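Local coordinates for protein Exo-beta-1,3-galactanase (Bifidobacterium bifidum, PDB 5FLW) that probably acts as a family 43 glycoside hydrolase that removes galactose from the ends of beta-1,3-linked galactan chains, at residues Y51-T54 and A58-S61; V113-A118 and A124-I129; V141-D146 and D167-I172; P250-D253 and E259-L262. One frame throughout, in Å; residues are numbered along the deposited sequence. Where two conformers were deposited one is given.

Contact 1: residues Y51-T54 and A58-S61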
loop_
_atom_site.group_PDB
_atom_site.type_symbol
_atom_site.label_atom_id
_atom_site.label_comp_id
_atom_site.label_asym_id
_atom_site.label_seq_id
_atom_site.Cartn_x
_atom_site.Cartn_y
_atom_site.Cartn_z
ATOM N N TYR A 51 11.090 -7.523 -3.872
ATOM C CA TYR A 51 12.440 -7.102 -3.503
ATOM C C TYR A 51 12.615 -7.203 -1.992
ATOM O O TYR A 51 11.652 -7.051 -1.235
ATOM C CB TYR A 51 12.723 -5.639 -3.893
ATOM C CG TYR A 51 12.466 -5.364 -5.353
ATOM C CD1 TYR A 51 11.187 -4.994 -5.793
ATOM C CD2 TYR A 51 13.482 -5.516 -6.309
ATOM C CE1 TYR A 51 10.918 -4.789 -7.139
ATOM C CE2 TYR A 51 13.217 -5.322 -7.661
ATOM C CZ TYR A 51 11.938 -4.942 -8.055
ATOM O OH TYR A 51 11.700 -4.735 -9.394
ATOM N N THR A 52 13.848 -7.452 -1.550
ATOM C CA THR A 52 14.156 -7.427 -0.125
ATOM C C THR A 52 15.209 -6.368 0.194
ATOM O O THR A 52 16.030 -5.988 -0.654
ATOM C CB THR A 52 14.627 -8.786 0.402
ATOM O OG1 THR A 52 15.697 -9.259 -0.425
ATOM C CG2 THR A 52 13.475 -9.800 0.389
ATOM N N THR A 53 15.182 -5.910 1.446
ATOM C CA THR A 53 16.150 -4.931 1.923
ATOM C C THR A 53 16.275 -5.053 3.432
ATOM O O THR A 53 15.352 -5.503 4.122
ATOM C CB THR A 53 15.766 -3.489 1.522
ATOM O OG1 THR A 53 16.873 -2.601 1.722
ATOM C CG2 THR A 53 14.549 -2.997 2.326
ATOM N N THR A 54 17.427 -4.636 3.934
ATOM C CA THR A 54 17.566 -4.386 5.356
ATOM C C THR A 54 17.816 -2.918 5.667
ATOM O O THR A 54 17.800 -2.540 6.849
ATOM C CB THR A 54 18.688 -5.245 5.949
ATOM O OG1 THR A 54 19.930 -4.923 5.307
ATOM C CG2 THR A 54 18.366 -6.739 5.746
ATOM N N ALA A 58 19.791 -0.584 -0.588
ATOM C CA ALA A 58 19.996 -1.650 -1.565
ATOM C C ALA A 58 18.779 -2.565 -1.614
ATOM O O ALA A 58 18.249 -2.983 -0.577
ATOM C CB ALA A 58 21.217 -2.494 -1.191
ATOM N N TRP A 59 18.359 -2.906 -2.821
ATOM C CA TRP A 59 17.169 -3.736 -3.013
ATOM C C TRP A 59 17.542 -4.975 -3.809
ATOM O O TRP A 59 17.991 -4.871 -4.955
ATOM C CB TRP A 59 16.076 -2.969 -3.771
ATOM C CG TRP A 59 15.432 -1.875 -3.002
ATOM C CD1 TRP A 59 15.677 -0.541 -3.111
ATOM C CD2 TRP A 59 14.371 -2.023 -2.050
ATOM N NE1 TRP A 59 14.847 0.156 -2.258
ATOM C CE2 TRP A 59 14.037 -0.731 -1.596
ATOM C CE3 TRP A 59 13.676 -3.138 -1.524
ATOM C CZ2 TRP A 59 13.023 -0.507 -0.634
ATOM C CZ3 TRP A 59 12.664 -2.928 -0.582
ATOM C CH2 TRP A 59 12.347 -1.611 -0.145
ATOM N N ARG A 60 17.366 -6.142 -3.205
ATOM C CA ARG A 60 17.674 -7.383 -3.898
ATOM C C ARG A 60 16.406 -7.935 -4.560
ATOM O O ARG A 60 15.396 -8.173 -3.890
ATOM C CB ARG A 60 18.303 -8.406 -2.956
ATOM C CG ARG A 60 18.771 -9.625 -3.753
ATOM C CD ARG A 60 18.531 -10.846 -2.979
ATOM N NE ARG A 60 19.295 -12.021 -3.400
ATOM C CZ ARG A 60 18.816 -12.975 -4.197
ATOM N NH1 ARG A 60 17.583 -12.853 -4.721
ATOM N NH2 ARG A 60 19.567 -14.057 -4.448
ATOM N N SER A 61 16.452 -8.143 -5.871
ATOM C CA SER A 61 15.296 -8.654 -6.582
ATOM C C SER A 61 15.091 -10.147 -6.307
ATOM O O SER A 61 16.048 -10.934 -6.300
ATOM C CB SER A 61 15.506 -8.471 -8.076
ATOM O OG SER A 61 14.395 -9.022 -8.814
HETATM O O HOH W 1 19.613 -4.052 2.105
#
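Thr-53 sets OG1 anti to its own N (chi1 -166°), which puts CG2 between that N and the carbonyl carbon; the two branches thus meet successive residues of 58-61. OG1 donates to the backbone O of Ala-58 at 2.7 Å, arriving 26° off the carbonyl plane. CG2 lies over a face of the Trp-59 six-membered ring, 3.8 Å from its centroid, in a CH-pi contact. The same indole packs its CE3 3.6 Å from Tyr-51 CB. Tyr-51 then runs on past Ser-61, CD2 to CA 3.6 Å, and its OH is hydrogen-bonded to Gln-19 N. Between these groups Thr-52 and Arg-60 form a hydrogen-bonded antiparallel pair, with N to O 2.9 Å in both directions. Their side chains start side by side on the face opposite Tyr-51 and Ser-61, where Thr-52 OG1 bonds to His-62 NE2. Thr-53 OG1 is also hydrogen-bonded to the backbone N of Asp-55 and of Phe-56. A valine here is likely to leave Ala-58 O without its hydroxyl donor and the N-H groups of Asp-55 and Phe-56 without this acceptor. One threonine therefore ties the polar backbone of the hairpin turn to the apolar surface of the tryptophan.

Contact 2: residues V113-A118 and A124-I129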
loop_
_atom_site.group_PDB
_atom_site.type_symbol
_atom_site.label_atom_id
_atom_site.label_comp_id
_atom_site.label_asym_id
_atom_site.label_seq_id
_atom_site.Cartn_x
_atom_site.Cartn_y
_atom_site.Cartn_z
ATOM N N VAL A 113 -7.016 -12.757 -4.712
ATOM C CA VAL A 113 -6.358 -13.461 -3.607
ATOM C C VAL A 113 -5.466 -14.560 -4.194
ATOM O O VAL A 113 -5.935 -15.374 -5.003
ATOM C CB VAL A 113 -7.388 -14.065 -2.622
ATOM C CG1 VAL A 113 -6.687 -14.787 -1.494
ATOM C CG2 VAL A 113 -8.307 -12.993 -2.052
ATOM N N ALA A 114 -4.181 -14.578 -3.778
ATOM C CA ALA A 114 -3.205 -15.613 -4.137
ATOM C C ALA A 114 -2.466 -16.068 -2.871
ATOM O O ALA A 114 -2.409 -15.338 -1.873
ATOM C CB ALA A 114 -2.186 -15.116 -5.185
ATOM N N VAL A 115 -1.899 -17.279 -2.910
ATOM C CA VAL A 115 -1.333 -17.911 -1.715
ATOM C C VAL A 115 0.024 -18.549 -2.029
ATOM O O VAL A 115 0.205 -19.172 -3.083
ATOM C CB VAL A 115 -2.301 -18.970 -1.123
ATOM C CG1 VAL A 115 -1.767 -19.524 0.185
ATOM C CG2 VAL A 115 -3.700 -18.401 -0.931
ATOM N N ALA A 116 0.962 -18.434 -1.091
ATOM C CA ALA A 116 2.280 -19.048 -1.221
ATOM C C ALA A 116 2.705 -19.661 0.110
ATOM O O ALA A 116 2.254 -19.249 1.180
ATOM C CB ALA A 116 3.324 -18.006 -1.631
ATOM N N ASP A 117 3.636 -20.622 0.037
ATOM C CA ASP A 117 4.252 -21.182 1.245
ATOM C C ASP A 117 5.430 -20.375 1.764
ATOM O O ASP A 117 5.825 -20.562 2.920
ATOM C CB ASP A 117 4.781 -22.598 1.008
ATOM C CG ASP A 117 3.663 -23.597 0.766
ATOM O OD1 ASP A 117 2.529 -23.399 1.279
ATOM O OD2 ASP A 117 3.930 -24.585 0.056
ATOM N N ALA A 118 6.010 -19.509 0.941
ATOM C CA ALA A 118 7.176 -18.703 1.273
ATOM C C ALA A 118 6.907 -17.261 0.833
ATOM O O ALA A 118 6.104 -17.047 -0.086
ATOM C CB ALA A 118 8.422 -19.248 0.558
ATOM N N ALA A 124 0.091 -18.627 -5.964
ATOM C CA ALA A 124 -0.912 -19.269 -6.808
ATOM C C ALA A 124 -2.210 -18.463 -6.719
ATOM O O ALA A 124 -2.778 -18.292 -5.623
ATOM C CB ALA A 124 -1.142 -20.703 -6.354
ATOM N N PHE A 125 -2.668 -17.958 -7.863
ATOM C CA PHE A 125 -3.878 -17.152 -7.928
ATOM C C PHE A 125 -5.120 -18.024 -7.701
ATOM O O PHE A 125 -5.348 -19.003 -8.434
ATOM C CB PHE A 125 -3.937 -16.506 -9.307
ATOM C CG PHE A 125 -5.134 -15.624 -9.532
ATOM C CD1 PHE A 125 -5.636 -14.805 -8.521
ATOM C CD2 PHE A 125 -5.735 -15.570 -10.797
ATOM C CE1 PHE A 125 -6.744 -13.959 -8.766
ATOM C CE2 PHE A 125 -6.831 -14.722 -11.041
ATOM C CZ PHE A 125 -7.325 -13.926 -10.033
ATOM N N GLN A 126 -5.956 -17.621 -6.733
ATOM C CA GLN A 126 -7.143 -18.390 -6.348
ATOM C C GLN A 126 -8.466 -17.719 -6.712
ATOM O O GLN A 126 -9.138 -18.164 -7.647
ATOM C CB GLN A 126 -7.084 -18.813 -4.874
ATOM C CG GLN A 126 -5.885 -19.707 -4.627
ATOM C CD GLN A 126 -5.921 -20.462 -3.315
ATOM O OE1 GLN A 126 -6.521 -20.027 -2.339
ATOM N NE2 GLN A 126 -5.223 -21.591 -3.283
ATOM N N THR A 127 -8.856 -16.654 -6.024
ATOM C CA THR A 127 -10.198 -16.099 -6.149
ATOM C C THR A 127 -10.145 -14.615 -6.531
ATOM O O THR A 127 -9.126 -13.927 -6.361
ATOM C CB THR A 127 -10.951 -16.180 -4.783
ATOM O OG1 THR A 127 -10.157 -15.543 -3.762
ATOM C CG2 THR A 127 -11.302 -17.634 -4.383
ATOM N N THR A 128 -11.281 -14.106 -7.016
ATOM C CA THR A 128 -11.572 -12.683 -6.898
ATOM C C THR A 128 -12.803 -12.566 -6.009
ATOM O O THR A 128 -13.683 -13.436 -6.039
ATOM C CB THR A 128 -11.758 -11.926 -8.226
ATOM O OG1 THR A 128 -12.977 -12.349 -8.841
ATOM C CG2 THR A 128 -10.594 -12.154 -9.159
ATOM N N ILE A 129 -12.813 -11.534 -5.143
ATOM C CA ILE A 129 -13.866 -11.371 -4.154
ATOM C C ILE A 129 -14.263 -9.904 -4.052
ATOM O O ILE A 129 -13.493 -8.996 -4.386
ATOM C CB ILE A 129 -13.435 -11.900 -2.753
ATOM C CG1 ILE A 129 -12.452 -10.945 -2.041
ATOM C CG2 ILE A 129 -12.883 -13.372 -2.860
ATOM C CD1 ILE A 129 -11.999 -11.435 -0.635
#
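Val-113 and Val-115 supply the backbone bonds that hold 113-118 to 124-129. Val-115 pairs with Ala-124 in both directions: its N reaches Ala-124 O at 3.0 Å, and its O receives Ala-124 N along a nearly straight N-H (174°). Val-113 N donates to Thr-127 O at 2.9 Å. In return its carbonyl faces two successive N-H groups: Gln-126 N at 2.8 Å from Val-113 O, lying in the carbonyl plane, and Thr-127 N in a weak bond. Between these bonded pairs, Ala-114 CA makes a CA-H...O contact of 3.1 Å with Ala-124 O.

Polar and apolar atoms also meet through the side chains. Those of Val-113 and Thr-127 lie alongside each other and point the same way. The hydroxyl of Thr-127 sits between its own N and carbonyl carbon (chi1 54°), which brings OG1 to 3.3 Å from Val-113 CB. In one of two conformers, Val-115 CG2 lies 3.5 Å from Gln-126 OE1, the chains crossing at a slant. On the other face, Ala-114 CB rests against Phe-125 CA at 3.8 Å, and the Phe-125 ring approaches Val-113 O obliquely. Val-113 CG2 and Ile-129 CD1 make a distant apolar contact at 4.3 Å.

Two residues, Gln-126 and Thr-127, set against one, Val-113, make a classic beta bulge. It lies in the antiparallel hairpin formed by the last two strands of a four-stranded sheet, a blade of the five-bladed propeller known from family 43.

Contact 3: residues V141-D146 and D167-I172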
loop_
_atom_site.group_PDB
_atom_site.type_symbol
_atom_site.label_atom_id
_atom_site.label_comp_id
_atom_site.label_asym_id
_atom_site.label_seq_id
_atom_site.Cartn_x
_atom_site.Cartn_y
_atom_site.Cartn_z
ATOM N N VAL A 141 -3.111 -3.168 3.645
ATOM C CA VAL A 141 -3.301 -4.183 4.681
ATOM C C VAL A 141 -2.797 -3.697 6.043
ATOM O O VAL A 141 -1.917 -2.830 6.150
ATOM C CB VAL A 141 -2.672 -5.554 4.318
ATOM C CG1 VAL A 141 -3.371 -6.168 3.085
ATOM C CG2 VAL A 141 -1.161 -5.409 4.101
ATOM N N PHE A 142 -3.342 -4.305 7.102
ATOM C CA PHE A 142 -2.866 -4.047 8.453
ATOM C C PHE A 142 -3.035 -5.317 9.294
ATOM O O PHE A 142 -4.071 -5.980 9.235
ATOM C CB PHE A 142 -3.588 -2.839 9.088
ATOM C CG PHE A 142 -3.250 -2.624 10.549
ATOM C CD1 PHE A 142 -2.016 -2.108 10.927
ATOM C CD2 PHE A 142 -4.159 -2.956 11.542
ATOM C CE1 PHE A 142 -1.703 -1.944 12.255
ATOM C CE2 PHE A 142 -3.845 -2.785 12.864
ATOM C CZ PHE A 142 -2.611 -2.277 13.222
ATOM N N GLN A 143 -2.004 -5.652 10.063
ATOM C CA GLN A 143 -2.028 -6.788 10.976
ATOM C C GLN A 143 -1.830 -6.268 12.399
ATOM O O GLN A 143 -0.798 -5.655 12.705
ATOM C CB GLN A 143 -0.945 -7.793 10.600
ATOM C CG GLN A 143 -0.938 -9.020 11.442
ATOM C CD GLN A 143 0.004 -10.056 10.900
ATOM O OE1 GLN A 143 1.225 -9.831 10.816
ATOM N NE2 GLN A 143 -0.549 -11.196 10.490
ATOM N N ASP A 144 -2.829 -6.496 13.255
ATOM C CA ASP A 144 -2.850 -5.974 14.617
ATOM C C ASP A 144 -2.067 -6.899 15.574
ATOM O O ASP A 144 -1.657 -8.015 15.209
ATOM C CB ASP A 144 -4.298 -5.754 15.066
ATOM C CG ASP A 144 -4.459 -4.593 16.054
ATOM O OD1 ASP A 144 -3.466 -4.146 16.674
ATOM O OD2 ASP A 144 -5.619 -4.157 16.225
ATOM N N GLU A 145 -1.881 -6.406 16.816
ATOM C CA GLU A 145 -1.032 -7.096 17.785
ATOM C C GLU A 145 -1.618 -8.438 18.205
ATOM O O GLU A 145 -0.873 -9.350 18.586
ATOM C CB GLU A 145 -0.791 -6.208 19.018
ATOM C CG GLU A 145 0.416 -6.630 19.871
ATOM C CD GLU A 145 0.956 -5.506 20.744
ATOM O OE1 GLU A 145 0.248 -4.485 20.885
ATOM O OE2 GLU A 145 2.083 -5.641 21.274
ATOM N N ASP A 146 -2.944 -8.573 18.145
ATOM C CA ASP A 146 -3.622 -9.820 18.478
ATOM C C ASP A 146 -3.619 -10.832 17.336
ATOM O O ASP A 146 -4.217 -11.901 17.493
ATOM C CB ASP A 146 -5.069 -9.511 18.891
ATOM C CG ASP A 146 -5.955 -9.020 17.717
ATOM O OD1 ASP A 146 -5.464 -8.612 16.636
ATOM O OD2 ASP A 146 -7.190 -8.981 17.904
ATOM N N ASP A 167 -9.878 -16.090 9.731
ATOM C CA ASP A 167 -8.647 -16.556 10.376
ATOM C C ASP A 167 -7.657 -17.158 9.393
ATOM O O ASP A 167 -6.455 -17.161 9.669
ATOM C CB ASP A 167 -8.936 -17.611 11.444
ATOM C CG ASP A 167 -9.596 -17.040 12.680
ATOM O OD1 ASP A 167 -9.569 -15.799 12.873
ATOM O OD2 ASP A 167 -10.173 -17.850 13.443
ATOM N N ASP A 168 -8.126 -17.747 8.296
ATOM C CA ASP A 168 -7.196 -18.256 7.293
ATOM C C ASP A 168 -6.747 -17.178 6.302
ATOM O O ASP A 168 -6.027 -17.494 5.346
ATOM C CB ASP A 168 -7.785 -19.470 6.572
ATOM C CG ASP A 168 -9.032 -19.131 5.765
ATOM O OD1 ASP A 168 -9.382 -17.945 5.635
ATOM O OD2 ASP A 168 -9.669 -20.079 5.239
ATOM N N TYR A 169 -7.185 -15.930 6.496
ATOM C CA TYR A 169 -6.784 -14.764 5.714
ATOM C C TYR A 169 -7.237 -14.810 4.249
ATOM O O TYR A 169 -6.794 -13.962 3.459
ATOM C CB TYR A 169 -5.272 -14.504 5.814
ATOM C CG TYR A 169 -4.798 -13.776 7.064
ATOM C CD1 TYR A 169 -5.562 -13.741 8.236
ATOM C CD2 TYR A 169 -3.577 -13.094 7.063
ATOM C CE1 TYR A 169 -5.107 -13.056 9.379
ATOM C CE2 TYR A 169 -3.119 -12.415 8.191
ATOM C CZ TYR A 169 -3.871 -12.394 9.340
ATOM O OH TYR A 169 -3.393 -11.698 10.451
ATOM N N LEU A 170 -8.141 -15.732 3.859
ATOM C CA LEU A 170 -8.488 -15.922 2.444
ATOM C C LEU A 170 -9.743 -15.165 2.006
ATOM O O LEU A 170 -9.991 -15.042 0.794
ATOM C CB LEU A 170 -8.691 -17.404 2.120
ATOM C CG LEU A 170 -7.491 -18.318 2.382
ATOM C CD1 LEU A 170 -7.876 -19.741 2.045
ATOM C CD2 LEU A 170 -6.298 -17.869 1.589
ATOM N N THR A 171 -10.542 -14.670 2.960
ATOM C CA THR A 171 -11.741 -13.905 2.634
ATOM C C THR A 171 -12.053 -12.929 3.773
ATOM O O THR A 171 -11.324 -12.854 4.765
ATOM C CB THR A 171 -12.909 -14.826 2.262
ATOM O OG1 THR A 171 -13.931 -14.026 1.659
ATOM C CG2 THR A 171 -13.453 -15.559 3.490
ATOM N N ILE A 172 -13.133 -12.150 3.594
ATOM C CA ILE A 172 -13.542 -11.066 4.487
ATOM C C ILE A 172 -14.770 -11.504 5.277
ATOM O O ILE A 172 -15.706 -12.081 4.710
ATOM C CB ILE A 172 -13.898 -9.836 3.638
ATOM C CG1 ILE A 172 -12.684 -9.368 2.848
ATOM C CG2 ILE A 172 -14.483 -8.710 4.504
ATOM C CD1 ILE A 172 -13.117 -8.336 1.768
#
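Gln-143 and Tyr-169 carry this contact through one straight hydrogen bond. Gln-143 leaves strand 139-143 with CG anti to the backbone N (chi1 -177°) and the chain straight beyond CG, an extended course that carries the amide across to the Tyr-169 hydroxyl. CB is still short of the tyrosine. CG and CD each pass 3.8 Å from Tyr-169 OH, beside the hydroxyl. At the tip NE2 donates to Tyr-169 OH at 2.9 Å, with an N-H...O angle of 171° and the oxygen in the amide plane. NE2 stands at the edge of the phenol, 3.7 Å from CE2, and amide and ring planes are turned 49° apart; the two side chains cross at about a right angle.

NE2 also donates to His-88 O, so the amide is fixed from two directions, while Tyr-169 OH is hydrogen-bonded to Gly-147 O as well. A leucine in place of Gln-143 would probably leave both Tyr-169 OH and His-88 O without this donor, and the phenol less firmly placed.

Just before the tyrosine, Asp-168 OD1 accepts from Leu-170 N at 3.1 Å, an Asx turn in which the N-H comes from above the carboxylate plane. The CB of Tyr-169 points toward 141-146. The buried ring also packs on Leu-87 and Val-96. The loop between strands 159-165 and 172-179 is thereby pinned to strand 139-143 of its own sheet and, through Leu-87 and Val-96, to the preceding sheet, a junction between neighbouring blades of the propeller.

Contact 4: residues P250-D253 and E259-L262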
loop_
_atom_site.group_PDB
_atom_site.type_symbol
_atom_site.label_atom_id
_atom_site.label_comp_id
_atom_site.label_asym_id
_atom_site.label_seq_id
_atom_site.Cartn_x
_atom_site.Cartn_y
_atom_site.Cartn_z
ATOM N N PRO A 250 6.432 1.157 10.565
ATOM C CA PRO A 250 7.291 1.305 11.747
ATOM C C PRO A 250 8.622 0.578 11.530
ATOM O O PRO A 250 8.680 -0.500 10.926
ATOM C CB PRO A 250 6.464 0.642 12.861
ATOM C CG PRO A 250 5.605 -0.384 12.153
ATOM C CD PRO A 250 5.381 0.129 10.736
ATOM N N LEU A 251 9.710 1.192 12.006
ATOM C CA LEU A 251 11.049 0.649 11.789
ATOM C C LEU A 251 11.681 -0.026 13.008
ATOM O O LEU A 251 12.639 -0.793 12.841
ATOM C CB LEU A 251 11.992 1.736 11.252
ATOM C CG LEU A 251 11.584 2.364 9.919
ATOM C CD1 LEU A 251 12.433 3.567 9.656
ATOM C CD2 LEU A 251 11.712 1.395 8.773
ATOM N N ASP A 252 11.192 0.234 14.218
ATOM C CA ASP A 252 11.831 -0.309 15.409
ATOM C C ASP A 252 11.388 -1.754 15.647
ATOM O O ASP A 252 10.494 -2.280 14.972
ATOM C CB ASP A 252 11.469 0.520 16.640
ATOM C CG ASP A 252 12.034 1.923 16.602
ATOM O OD1 ASP A 252 12.914 2.217 15.752
ATOM O OD2 ASP A 252 11.599 2.727 17.465
ATOM N N ASP A 253 12.005 -2.384 16.658
ATOM C CA ASP A 253 11.762 -3.806 16.925
ATOM C C ASP A 253 10.303 -4.074 17.289
ATOM O O ASP A 253 9.747 -5.107 16.907
ATOM C CB ASP A 253 12.716 -4.331 18.007
ATOM C CG ASP A 253 14.141 -4.551 17.489
ATOM O OD1 ASP A 253 14.331 -4.628 16.251
ATOM O OD2 ASP A 253 15.080 -4.612 18.323
ATOM N N GLU A 259 9.410 4.310 17.557
ATOM C CA GLU A 259 9.747 5.729 17.558
ATOM C C GLU A 259 10.207 6.240 16.209
ATOM O O GLU A 259 10.430 7.447 16.063
ATOM C CB GLU A 259 10.806 6.063 18.621
ATOM C CG GLU A 259 10.412 5.731 20.080
ATOM C CD GLU A 259 9.228 6.576 20.624
ATOM O OE1 GLU A 259 9.070 7.773 20.231
ATOM O OE2 GLU A 259 8.442 6.051 21.475
ATOM N N HIS A 260 10.346 5.354 15.225
ATOM C CA HIS A 260 10.788 5.719 13.883
ATOM C C HIS A 260 9.873 5.088 12.847
ATOM O O HIS A 260 9.496 3.917 12.954
ATOM C CB HIS A 260 12.234 5.314 13.597
ATOM C CG HIS A 260 13.199 5.796 14.658
ATOM N ND1 HIS A 260 13.477 5.064 15.803
ATOM C CD2 HIS A 260 13.911 6.942 14.744
ATOM C CE1 HIS A 260 14.324 5.746 16.534
ATOM N NE2 HIS A 260 14.596 6.879 15.915
ATOM N N PHE A 261 9.520 5.878 11.844
ATOM C CA PHE A 261 8.588 5.469 10.801
ATOM C C PHE A 261 9.129 5.956 9.468
ATOM O O PHE A 261 9.763 7.021 9.387
ATOM C CB PHE A 261 7.182 6.039 11.056
ATOM C CG PHE A 261 6.557 5.558 12.339
ATOM C CD1 PHE A 261 6.791 6.230 13.544
ATOM C CD2 PHE A 261 5.747 4.431 12.345
ATOM C CE1 PHE A 261 6.219 5.777 14.732
ATOM C CE2 PHE A 261 5.173 3.973 13.514
ATOM C CZ PHE A 261 5.404 4.641 14.717
ATOM N N LEU A 262 8.862 5.165 8.430
ATOM C CA LEU A 262 9.236 5.473 7.056
ATOM C C LEU A 262 7.971 5.704 6.232
ATOM O O LEU A 262 7.021 4.918 6.320
ATOM C CB LEU A 262 10.044 4.324 6.439
ATOM C CG LEU A 262 10.690 4.644 5.096
ATOM C CD1 LEU A 262 11.798 5.671 5.262
ATOM C CD2 LEU A 262 11.186 3.350 4.436
#
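A beta hairpin ends here, where Pro-250 and Phe-261 form the last antiparallel pair before the turn and Asp-252 clasps the returning chain through its carboxylate. Asp-252 OD1 accepts from His-260 ND1 at 2.9 Å, using its syn lone pair; the oxygen is 17° out of the imidazole plane. A second, weak bond joins the same ND1 to OD2. The carboxylate meets the imidazole at its edge, the two planes 68° apart. OD2 is taken mainly by Glu-259 N, at 2.7 Å and from above the carboxylate plane. With its CG anti to the carbonyl carbon (chi1 -67°), Asp-252 sends both oxygens across to 259-262, and the two donors together limit its rotation. The negative charge would probably favour a protonated imidazole.

Nearer the strands, Leu-251 N donates to His-260 O at 2.9 Å, and Ser-258 OG is hydrogen-bonded to that same oxygen. Beside this bond the contact is apolar: Pro-250 CB lies 3.6 Å from Phe-261 CE2, and Leu-251 CD1 lies 4.1 Å from Leu-262 CB, the two leucines meeting at a slant. Glu-259 turns its carboxylate to Lys-196 in a salt bridge. Ile-194 of strand 191-196 touches both Pro-250 and Phe-261, and Phe-56, from the turn between strands 48-53 and 60-66, touches both leucines. The result is a His-carboxylate hydrogen bond across the hairpin that joins the first two strands of the last propeller blade.

In the fold
The four contacts follow one another along the chain and fall in four different four-stranded sheets of what is, in family 43, a five-bladed propeller. Contacts 2 and 3 touch, their centres 14 Å apart: Val-113 CG2 lies 3.9 Å from Leu-170 O, and Ile-129 CD1 lies 4.1 Å from Ile-172 CD1. Contact 4 comes within about 7 Å (nearest atoms) of both contacts 1 and 3. The turn of contact 1 reaches contact 4 through Phe-56, and Tyr-256, in the turn of contact 4, is hydrogen-bonded to Gln-143 O of contact 3. Contact centres lie 15 to 18 Å from the chain's centre; in this family the active site is a pocket near the propeller axis.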